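Local coordinates for protein glucuronan lyase A (Trichoderma reesei, PDB 2ZZJ) that probably cleaves the beta-1,4 linkages of glucuronan by elimination, as a family 20 polysaccharide lyase, and binds a calcium ion, at residues F4-H9 and S36-T41; V30-T35 and Y221-V226; P97-G102 and H127-N132; R122-H127 and T185-D190. All blocks are in the same frame, centred on the assembly; numbering follows the deposited sequence.

Contact 1: residues F4-H9 and S36-T41; sequences FYNDGH and SALKMT. With CA (calcium ion), chain B.
S36 sets its small side chain over one face of the H9 imidazole. Its CB lies 3.6 Å from the ring centroid and 28° off the ring normal, a CH-pi contact. OG sits over the same face nearer the rim, and it donates to G8 O at 2.7 Å, with the donor tilted out of the carbonyl plane. With CG beside its backbone N (chi1 -83°), H9 sends its ring back over S36, although CB itself points away. The ring's rotation is fixed from its edge: ND1 donates to D7 OD1 at 2.7 Å in the imidazole plane, in a nearly straight bond that meets the carboxylate oxygen from above its plane. A histidine thus offers S36 a flat face and D7 an N-H at once.

The turn that carries H9 is held by N6. Its OD1 takes G8 N, closing an Asx turn, and also H9 N, from the same face of the amide, the fuller Asx motif, while ND2 returns a bond to H9 O at 3.0 Å. L38 closes the apolar side, its CD2 resting 3.8 Å from H9 C, and W13 and E26 lie around the same leucine. G8 suits its place twice over: its backbone has positive phi, and any CB would run into S36 O and A37 CA.

The tight turn brings D7 O and S36 O together, each 2.4 Å from the calcium ion. Three backbone carbonyls, of D7, S36 and K33, and the D222 carboxylate make up the protein side of this calcium site on the beta-jelly roll.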
# COMPACT_ATOMS: atom_id res chain seq x y z
N PHE A 4 -8.21 -13.88 2.16
CA PHE A 4 -7.53 -13.35 3.34
C PHE A 4 -8.46 -12.38 4.05
O PHE A 4 -9.16 -11.61 3.37
CB PHE A 4 -6.23 -12.62 2.95
CG PHE A 4 -5.49 -12.00 4.11
CD1 PHE A 4 -4.87 -12.77 5.09
CD2 PHE A 4 -5.42 -10.61 4.21
CE1 PHE A 4 -4.18 -12.16 6.16
CE2 PHE A 4 -4.74 -9.99 5.26
CZ PHE A 4 -4.13 -10.74 6.23
N TYR A 5 -8.47 -12.41 5.38
CA TYR A 5 -9.22 -11.43 6.16
C TYR A 5 -8.46 -11.16 7.44
O TYR A 5 -8.01 -12.11 8.13
CB TYR A 5 -10.65 -11.91 6.48
CG TYR A 5 -11.35 -11.01 7.47
CD1 TYR A 5 -11.64 -9.66 7.15
CD2 TYR A 5 -11.72 -11.48 8.74
CE1 TYR A 5 -12.28 -8.81 8.09
CE2 TYR A 5 -12.34 -10.64 9.69
CZ TYR A 5 -12.63 -9.32 9.36
OH TYR A 5 -13.25 -8.49 10.27
N ASN A 6 -8.28 -9.89 7.76
CA ASN A 6 -7.69 -9.54 9.06
C ASN A 6 -8.47 -8.44 9.74
O ASN A 6 -8.64 -7.35 9.17
CB ASN A 6 -6.23 -9.13 8.92
CG ASN A 6 -5.55 -8.92 10.27
OD1 ASN A 6 -5.57 -7.82 10.84
ND2 ASN A 6 -4.91 -10.00 10.80
N ASP A 7 -8.94 -8.71 10.96
CA ASP A 7 -9.79 -7.76 11.68
C ASP A 7 -9.01 -6.79 12.57
O ASP A 7 -9.58 -6.23 13.54
CB ASP A 7 -10.80 -8.50 12.57
CG ASP A 7 -10.12 -9.22 13.74
OD1 ASP A 7 -8.89 -9.42 13.69
OD2 ASP A 7 -10.84 -9.61 14.70
N GLY A 8 -7.76 -6.52 12.25
CA GLY A 8 -6.97 -5.54 13.03
C GLY A 8 -6.25 -6.22 14.18
O GLY A 8 -6.28 -5.72 15.31
N HIS A 9 -5.58 -7.33 13.88
CA HIS A 9 -4.77 -8.09 14.84
C HIS A 9 -3.44 -8.52 14.21
O HIS A 9 -3.31 -8.69 12.98
CB HIS A 9 -5.53 -9.35 15.28
CG HIS A 9 -6.53 -9.13 16.38
ND1 HIS A 9 -7.89 -9.15 16.17
CD2 HIS A 9 -6.35 -8.86 17.70
CE1 HIS A 9 -8.51 -8.93 17.31
NE2 HIS A 9 -7.60 -8.73 18.25
N SER A 36 -10.48 -4.12 17.97
CA SER A 36 -9.06 -4.11 17.76
C SER A 36 -8.74 -3.43 16.44
O SER A 36 -9.51 -3.54 15.48
CB SER A 36 -8.55 -5.55 17.69
OG SER A 36 -7.15 -5.56 17.84
N ALA A 37 -7.61 -2.73 16.41
CA ALA A 37 -7.04 -2.28 15.12
C ALA A 37 -5.51 -2.29 15.25
O ALA A 37 -4.99 -2.53 16.34
CB ALA A 37 -7.55 -0.91 14.77
N LEU A 38 -4.80 -1.99 14.16
CA LEU A 38 -3.35 -1.92 14.20
C LEU A 38 -2.91 -0.49 14.12
O LEU A 38 -3.48 0.27 13.34
CB LEU A 38 -2.74 -2.70 13.04
CG LEU A 38 -2.99 -4.21 13.09
CD1 LEU A 38 -2.46 -4.90 11.83
CD2 LEU A 38 -2.36 -4.84 14.35
N LYS A 39 -1.91 -0.13 14.92
CA LYS A 39 -1.32 1.21 14.88
C LYS A 39 0.11 1.08 14.36
O LYS A 39 0.91 0.31 14.91
CB LYS A 39 -1.31 1.85 16.27
CG LYS A 39 -0.71 3.26 16.27
CD LYS A 39 -0.79 3.92 17.65
CE LYS A 39 0.05 3.14 18.66
NZ LYS A 39 0.29 4.05 19.86
N MET A 40 0.44 1.81 13.29
CA MET A 40 1.80 1.83 12.74
C MET A 40 2.38 3.21 13.02
O MET A 40 1.72 4.22 12.78
CB MET A 40 1.80 1.61 11.22
CG MET A 40 1.65 0.15 10.76
SD MET A 40 0.18 -0.61 11.40
CE MET A 40 0.03 -1.96 10.22
N THR A 41 3.61 3.25 13.53
CA THR A 41 4.31 4.54 13.72
C THR A 41 5.71 4.51 13.12
O THR A 41 6.34 3.42 13.00
CB THR A 41 4.37 5.00 15.21
OG1 THR A 41 5.44 4.34 15.90
CG2 THR A 41 3.05 4.73 15.91
CA CA B . -11.08 -4.40 13.91
O HOH W 1 -11.37 -6.16 15.63
O HOH W 2 -12.56 -5.50 12.37

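Contact 2: residues V30-T35 and Y221-V226; sequences VVFKGT and YDEVAV. With CA (calcium ion), chain B.
D222 swings its carboxylate out from the strand toward F32 and K33 with CG opposite its backbone N (chi1 -158°), and the next residue, E223, bends at its second torsion (chi2 68°) to bring its own carboxylate to the K33 ammonium. The D222 group clasps calcium with both oxygens, OD1 at 2.4 Å and OD2 at 2.6 Å. OD2 also receives K33 N at 3.1 Å, from above the carboxylate plane, and a weak bond from F32 N. K33 contributes its carbonyl O to the metal as well, so the loop is held to the strand through the ion and directly. A bidentate aspartate suits this place, supplying charge among carbonyl and water ligands.

Strand 216-227 carries a G1 beta bulge here, E223 and V224 both facing N6 of strand 2-6, and D222 and E223 both turn toward loop 30-35. E223 OE1 forms a salt bridge with K33 NZ at 2.8 Å, approached from above the carboxylate plane, while OE2 is hydrogen-bonded to the Y5 hydroxyl and accepts a hydrogen bond from a calcium-bound water at 2.7 Å. Were E223 cut back to an alanine, the K33 ammonium would probably lose its charged mate, and that water and the Y5 hydroxyl would turn more freely. The glutamate's CB meets the edge of the F32 ring at CD2, 4.1 Å away; W151 and P235 pack round the same phenylalanine.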
# COMPACT_ATOMS: atom_id res chain seq x y z
N VAL A 30 -8.65 3.17 19.16
CA VAL A 30 -8.87 3.79 17.86
C VAL A 30 -9.09 2.61 16.93
O VAL A 30 -8.14 1.92 16.58
CB VAL A 30 -7.65 4.63 17.40
CG1 VAL A 30 -7.89 5.23 16.01
CG2 VAL A 30 -7.32 5.76 18.44
N VAL A 31 -10.35 2.34 16.61
CA VAL A 31 -10.74 1.08 15.96
C VAL A 31 -11.81 1.38 14.91
O VAL A 31 -12.69 2.19 15.15
CB VAL A 31 -11.28 0.06 17.01
CG1 VAL A 31 -11.99 -1.09 16.34
CG2 VAL A 31 -10.14 -0.45 17.88
N PHE A 32 -11.73 0.73 13.74
CA PHE A 32 -12.77 0.90 12.76
C PHE A 32 -13.99 -0.02 13.00
O PHE A 32 -15.13 0.42 12.92
CB PHE A 32 -12.21 0.72 11.33
CG PHE A 32 -13.26 0.79 10.26
CD1 PHE A 32 -13.95 2.00 10.01
CD2 PHE A 32 -13.58 -0.34 9.50
CE1 PHE A 32 -14.95 2.08 9.04
CE2 PHE A 32 -14.59 -0.28 8.50
CZ PHE A 32 -15.29 0.94 8.28
N LYS A 33 -13.73 -1.29 13.27
CA LYS A 33 -14.80 -2.28 13.48
C LYS A 33 -14.32 -3.23 14.55
O LYS A 33 -13.11 -3.50 14.64
CB LYS A 33 -15.09 -3.02 12.16
CG LYS A 33 -16.34 -3.87 12.15
CD LYS A 33 -16.52 -4.68 10.83
CE LYS A 33 -16.64 -3.78 9.58
NZ LYS A 33 -16.94 -4.53 8.28
N GLY A 34 -15.24 -3.77 15.37
CA GLY A 34 -14.82 -4.70 16.42
C GLY A 34 -14.08 -3.98 17.53
O GLY A 34 -14.33 -2.82 17.78
N THR A 35 -13.13 -4.65 18.17
CA THR A 35 -12.49 -4.08 19.36
C THR A 35 -10.98 -3.96 19.20
O THR A 35 -10.26 -3.72 20.18
CB THR A 35 -12.77 -4.98 20.61
OG1 THR A 35 -12.25 -6.29 20.37
CG2 THR A 35 -14.24 -5.09 20.85
N TYR A 221 -4.75 0.98 10.96
CA TYR A 221 -5.32 0.13 9.92
C TYR A 221 -6.30 -0.84 10.54
O TYR A 221 -6.15 -1.22 11.71
CB TYR A 221 -4.22 -0.70 9.25
CG TYR A 221 -3.28 0.12 8.42
CD1 TYR A 221 -3.50 0.24 7.04
CD2 TYR A 221 -2.20 0.76 8.98
CE1 TYR A 221 -2.61 1.01 6.22
CE2 TYR A 221 -1.31 1.55 8.19
CZ TYR A 221 -1.53 1.64 6.83
OH TYR A 221 -0.61 2.36 6.10
N ASP A 222 -7.23 -1.30 9.73
CA ASP A 222 -8.19 -2.31 10.18
C ASP A 222 -8.87 -2.95 8.98
O ASP A 222 -8.82 -2.40 7.88
CB ASP A 222 -9.23 -1.61 11.07
CG ASP A 222 -9.95 -2.58 12.02
OD1 ASP A 222 -9.73 -3.82 11.95
OD2 ASP A 222 -10.75 -2.06 12.82
N GLU A 223 -9.55 -4.08 9.22
CA GLU A 223 -10.47 -4.64 8.29
C GLU A 223 -9.83 -4.81 6.89
O GLU A 223 -10.31 -4.22 5.91
CB GLU A 223 -11.75 -3.74 8.26
CG GLU A 223 -13.00 -4.41 7.75
CD GLU A 223 -13.55 -5.53 8.67
OE1 GLU A 223 -14.59 -6.09 8.24
OE2 GLU A 223 -12.97 -5.87 9.75
N VAL A 224 -8.76 -5.59 6.82
CA VAL A 224 -8.06 -5.84 5.55
C VAL A 224 -8.54 -7.16 4.98
O VAL A 224 -8.72 -8.14 5.74
CB VAL A 224 -6.51 -5.90 5.76
CG1 VAL A 224 -5.78 -5.97 4.39
CG2 VAL A 224 -6.00 -4.68 6.57
N ALA A 225 -8.73 -7.21 3.66
CA ALA A 225 -9.25 -8.42 3.01
C ALA A 225 -8.77 -8.51 1.58
O ALA A 225 -8.54 -7.45 0.92
CB ALA A 225 -10.81 -8.45 3.03
N VAL A 226 -8.64 -9.76 1.10
CA VAL A 226 -8.37 -10.05 -0.31
C VAL A 226 -9.43 -11.06 -0.71
O VAL A 226 -9.72 -11.99 0.05
CB VAL A 226 -6.94 -10.64 -0.56
CG1 VAL A 226 -6.71 -10.80 -2.09
CG2 VAL A 226 -5.85 -9.74 0.07
CA CA B . -11.08 -4.40 13.91
O HOH W 2 -12.56 -5.50 12.37
O HOH W 1 -11.37 -6.16 15.63

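Contact 3: residues P97-G102 and H127-N132; sequences PGAGCG and HYRQPN
The Y128 ring carries C101 CB over the centre of one face, 3.6 Å from its centroid and only 8° off the normal, while a water lies in plane at its hydroxyl edge, 2.6 Å from OH. C101 SG also stands over that face, at 4.6 Å from the centroid, a sulfur-aromatic contact. A second flat group, the R129 guanidinium, has A99 CB over one face, with NH1 3.6 Å from A99 CA; its charge is spent on D189, through NH2.

The same sulfur is joined to C133 by a disulfide, which ties the two loops covalently just past segment 127-132. That segment itself folds back through a cis peptide before P131, a type VI beta turn in which N132 N bonds to R129 O. With only a serine's short side chain in place of Y128, C101 CB would probably lose its aromatic cover and the ring-edge water its phenolic partner.

Backbone and amide bonds supply the remaining grip. Q130 N reaches A99 O at 2.9 Å, nearly along the C=O axis. The Q130 side chain doubles back at chi2 (-68°) and NE2 gives G100 O a 3.1 Å bond from above the carbonyl plane, with that oxygen in the glutamine's own amide plane. Glycine is needed at G100 and G102, since a CB would strike Q130 CG at the first and Y128 OH at the second.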
# COMPACT_ATOMS: atom_id res chain seq x y z
N PRO A 97 14.76 -12.25 -7.55
CA PRO A 97 16.23 -12.40 -7.47
C PRO A 97 16.79 -12.87 -8.82
O PRO A 97 16.28 -13.84 -9.40
CB PRO A 97 16.44 -13.47 -6.39
CG PRO A 97 15.09 -13.67 -5.72
CD PRO A 97 14.07 -13.27 -6.73
N GLY A 98 17.80 -12.14 -9.31
CA GLY A 98 18.39 -12.37 -10.62
C GLY A 98 17.82 -11.53 -11.75
O GLY A 98 18.24 -11.69 -12.91
N ALA A 99 16.85 -10.65 -11.45
CA ALA A 99 16.28 -9.78 -12.51
C ALA A 99 17.36 -8.83 -13.04
O ALA A 99 17.45 -8.56 -14.26
CB ALA A 99 15.06 -8.99 -11.99
N GLY A 100 18.15 -8.30 -12.11
CA GLY A 100 19.35 -7.57 -12.44
C GLY A 100 19.15 -6.12 -12.82
O GLY A 100 20.09 -5.47 -13.33
N CYS A 101 17.92 -5.62 -12.62
CA CYS A 101 17.58 -4.22 -12.83
C CYS A 101 17.59 -3.43 -11.52
O CYS A 101 17.19 -3.94 -10.47
CB CYS A 101 16.23 -4.10 -13.50
SG CYS A 101 16.17 -4.97 -15.08
N GLY A 102 18.06 -2.18 -11.59
CA GLY A 102 18.15 -1.31 -10.40
C GLY A 102 19.05 -1.83 -9.29
O GLY A 102 19.81 -2.79 -9.48
N HIS A 127 8.97 -4.81 -18.46
CA HIS A 127 9.74 -6.07 -18.37
C HIS A 127 10.72 -6.07 -17.17
O HIS A 127 10.86 -7.07 -16.47
CB HIS A 127 10.51 -6.35 -19.70
CG HIS A 127 11.21 -7.67 -19.72
ND1 HIS A 127 10.53 -8.88 -19.69
CD2 HIS A 127 12.53 -7.99 -19.76
CE1 HIS A 127 11.40 -9.87 -19.71
NE2 HIS A 127 12.62 -9.36 -19.74
N TYR A 128 11.39 -4.95 -16.95
CA TYR A 128 12.30 -4.81 -15.80
C TYR A 128 13.12 -6.07 -15.50
O TYR A 128 13.23 -6.51 -14.35
CB TYR A 128 11.51 -4.40 -14.54
CG TYR A 128 12.31 -3.65 -13.49
CD1 TYR A 128 12.88 -2.41 -13.77
CD2 TYR A 128 12.46 -4.17 -12.19
CE1 TYR A 128 13.59 -1.70 -12.78
CE2 TYR A 128 13.16 -3.46 -11.20
CZ TYR A 128 13.72 -2.23 -11.52
OH TYR A 128 14.41 -1.51 -10.56
N ARG A 129 13.68 -6.66 -16.55
CA ARG A 129 14.55 -7.83 -16.36
C ARG A 129 15.62 -7.79 -17.43
O ARG A 129 15.30 -7.55 -18.62
CB ARG A 129 13.75 -9.13 -16.50
CG ARG A 129 14.56 -10.38 -16.24
CD ARG A 129 13.71 -11.62 -16.34
NE ARG A 129 12.67 -11.65 -15.31
CZ ARG A 129 12.87 -12.02 -14.05
NH1 ARG A 129 14.08 -12.39 -13.63
NH2 ARG A 129 11.86 -12.01 -13.20
N GLN A 130 16.87 -7.99 -17.02
CA GLN A 130 17.99 -8.11 -17.98
C GLN A 130 17.70 -9.20 -19.02
O GLN A 130 17.22 -10.28 -18.66
CB GLN A 130 19.31 -8.42 -17.25
CG GLN A 130 19.81 -7.30 -16.33
CD GLN A 130 20.26 -6.05 -17.08
OE1 GLN A 130 20.25 -5.99 -18.31
NE2 GLN A 130 20.67 -5.04 -16.32
N PRO A 131 18.01 -8.93 -20.31
CA PRO A 131 18.76 -7.79 -20.87
C PRO A 131 17.92 -6.59 -21.34
O PRO A 131 18.34 -5.86 -22.26
CB PRO A 131 19.46 -8.44 -22.08
CG PRO A 131 18.45 -9.50 -22.57
CD PRO A 131 17.55 -9.85 -21.37
N ASN A 132 16.75 -6.38 -20.72
CA ASN A 132 15.89 -5.21 -21.01
C ASN A 132 15.16 -4.72 -19.75
O ASN A 132 14.10 -5.25 -19.39
CB ASN A 132 14.88 -5.55 -22.12
CG ASN A 132 13.92 -4.41 -22.41
OD1 ASN A 132 14.26 -3.23 -22.26
ND2 ASN A 132 12.70 -4.76 -22.85
O HOH W 3 17.73 -11.24 -15.93
O HOH W 4 15.03 -2.80 -8.39

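Contact 4: residues R122-H127 and T185-D190; sequences RYVNGH and TTVDDD
Loop 185-190 carries the chain from strand 175-183 of one jelly-roll sheet to strand 192-197 of the other, running beside the end of strand 118-126, where D188 meets G126 and H127. Where they touch, the short segments 123-127 and 185-188 run nearly the same way, 13° apart. D188 N donates to G126 O at 3.0 Å. H127 ND1 reaches D188 OD1 at 2.8 Å on its syn side; OD1 lies near the imidazole plane, at the ring's edge, while the carboxylate plane stands almost perpendicular to the ring, 85° between them. D188 holds its CG between backbone N and carbonyl carbon (chi1 63°), which turns the acid back to the histidine. A water bonded to both D188 OD1 and H127 O closes the group.

Further back, direct backbone bonding gives way to water: one bridges V124 N and T185 O, and another takes G126 N at 2.8 Å near T186 O. V124 CG1 and V187 CG1 touch at 4.2 Å, small apolar branches suited to a buried seam, in which V187 N finds no partner. D188 centres an inverse gamma turn, which kinks the chain within a sheet-to-sheet crossing of the beta sandwich.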
# COMPACT_ATOMS: atom_id res chain seq x y z
N ARG A 122 -0.46 4.08 -8.27
CA ARG A 122 0.25 3.87 -9.53
C ARG A 122 0.17 2.41 -9.88
O ARG A 122 -0.20 1.60 -9.04
CB ARG A 122 1.72 4.23 -9.35
CG ARG A 122 2.47 3.28 -8.48
CD ARG A 122 3.90 3.71 -8.23
NE ARG A 122 4.74 2.54 -8.09
CZ ARG A 122 6.07 2.55 -8.10
NH1 ARG A 122 6.75 1.43 -7.97
NH2 ARG A 122 6.73 3.71 -8.25
N TYR A 123 0.49 2.08 -11.13
CA TYR A 123 0.80 0.71 -11.48
C TYR A 123 2.04 0.77 -12.35
O TYR A 123 2.41 1.85 -12.86
CB TYR A 123 -0.37 0.02 -12.20
CG TYR A 123 -0.93 0.77 -13.40
CD1 TYR A 123 -0.42 0.56 -14.70
CD2 TYR A 123 -1.96 1.67 -13.25
CE1 TYR A 123 -0.95 1.25 -15.82
CE2 TYR A 123 -2.49 2.37 -14.35
CZ TYR A 123 -1.98 2.15 -15.64
OH TYR A 123 -2.53 2.86 -16.72
N VAL A 124 2.68 -0.39 -12.50
CA VAL A 124 3.92 -0.54 -13.25
C VAL A 124 3.72 -1.59 -14.34
O VAL A 124 3.10 -2.62 -14.11
CB VAL A 124 5.07 -0.96 -12.30
CG1 VAL A 124 6.37 -1.15 -13.03
CG2 VAL A 124 5.27 0.12 -11.24
N ASN A 125 4.23 -1.31 -15.54
CA ASN A 125 4.23 -2.33 -16.59
C ASN A 125 5.53 -2.24 -17.38
O ASN A 125 6.29 -1.27 -17.26
CB ASN A 125 3.00 -2.21 -17.49
CG ASN A 125 2.90 -0.85 -18.15
OD1 ASN A 125 3.91 -0.31 -18.60
ND2 ASN A 125 1.69 -0.30 -18.22
N GLY A 126 5.77 -3.26 -18.20
CA GLY A 126 7.05 -3.41 -18.85
C GLY A 126 7.64 -4.73 -18.43
O GLY A 126 6.92 -5.66 -18.10
N HIS A 127 8.97 -4.81 -18.46
CA HIS A 127 9.74 -6.07 -18.37
C HIS A 127 10.72 -6.07 -17.17
O HIS A 127 10.86 -7.07 -16.47
CB HIS A 127 10.51 -6.35 -19.70
CG HIS A 127 11.21 -7.67 -19.72
ND1 HIS A 127 10.53 -8.88 -19.69
CD2 HIS A 127 12.53 -7.99 -19.76
CE1 HIS A 127 11.40 -9.87 -19.71
NE2 HIS A 127 12.62 -9.36 -19.74
N THR A 185 -1.19 -3.74 -16.13
CA THR A 185 -1.11 -3.37 -14.70
C THR A 185 0.05 -4.02 -13.89
O THR A 185 0.19 -3.76 -12.68
CB THR A 185 -2.41 -3.74 -14.00
OG1 THR A 185 -2.69 -5.13 -14.24
CG2 THR A 185 -3.55 -2.85 -14.46
N THR A 186 0.83 -4.91 -14.52
CA THR A 186 2.00 -5.52 -13.89
C THR A 186 3.05 -5.84 -14.96
O THR A 186 2.76 -5.76 -16.16
CB THR A 186 1.66 -6.78 -13.01
OG1 THR A 186 2.76 -7.12 -12.15
CG2 THR A 186 1.26 -8.01 -13.87
N VAL A 187 4.26 -6.19 -14.51
CA VAL A 187 5.34 -6.59 -15.41
C VAL A 187 5.08 -7.97 -16.03
O VAL A 187 4.31 -8.77 -15.48
CB VAL A 187 6.76 -6.54 -14.71
CG1 VAL A 187 7.14 -5.09 -14.38
CG2 VAL A 187 6.82 -7.39 -13.48
N ASP A 188 5.71 -8.24 -17.17
CA ASP A 188 5.44 -9.48 -17.90
C ASP A 188 6.18 -10.72 -17.38
O ASP A 188 6.85 -11.41 -18.16
CB ASP A 188 5.63 -9.27 -19.43
CG ASP A 188 7.08 -8.91 -19.82
OD1 ASP A 188 7.90 -8.62 -18.91
OD2 ASP A 188 7.39 -8.94 -21.04
N ASP A 189 6.04 -11.03 -16.09
CA ASP A 189 6.46 -12.32 -15.52
C ASP A 189 5.44 -12.91 -14.51
O ASP A 189 4.34 -12.37 -14.34
CB ASP A 189 7.87 -12.25 -14.92
CG ASP A 189 7.93 -11.44 -13.63
OD1 ASP A 189 6.88 -11.31 -12.92
OD2 ASP A 189 9.05 -10.97 -13.30
N ASP A 190 5.82 -14.00 -13.84
CA ASP A 190 4.89 -14.73 -12.94
C ASP A 190 5.35 -14.70 -11.46
O ASP A 190 5.05 -15.61 -10.69
CB ASP A 190 4.70 -16.18 -13.41
CG ASP A 190 4.28 -16.28 -14.87
OD1 ASP A 190 3.45 -15.48 -15.36
OD2 ASP A 190 4.79 -17.19 -15.56
O HOH W 5 1.28 -2.39 -10.82
O HOH W 6 3.71 -5.06 -18.91
O HOH W 7 9.23 -9.05 -16.60

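Overall arrangement
Contacts 1 and 2 form one calcium site. Their centres are 6 Å apart, their segments alternate along the chain, and both share the ion and its two waters; D7, K33, S36 and D222 together supply the protein ligands. Backbone pairing of N6 with V224 also joins them within one sheet. Contacts 3 and 4 make a second pair, with centres 12 Å apart: they share H127, whose ring turns to D188 while its chain runs on to Y128, and R129 bridges them to D189. This pair lies on the opposite side of the chain's centre, the centres of contacts 2 and 3 being about 37 Å apart, and both are nested in the long loop that contact 2 closes.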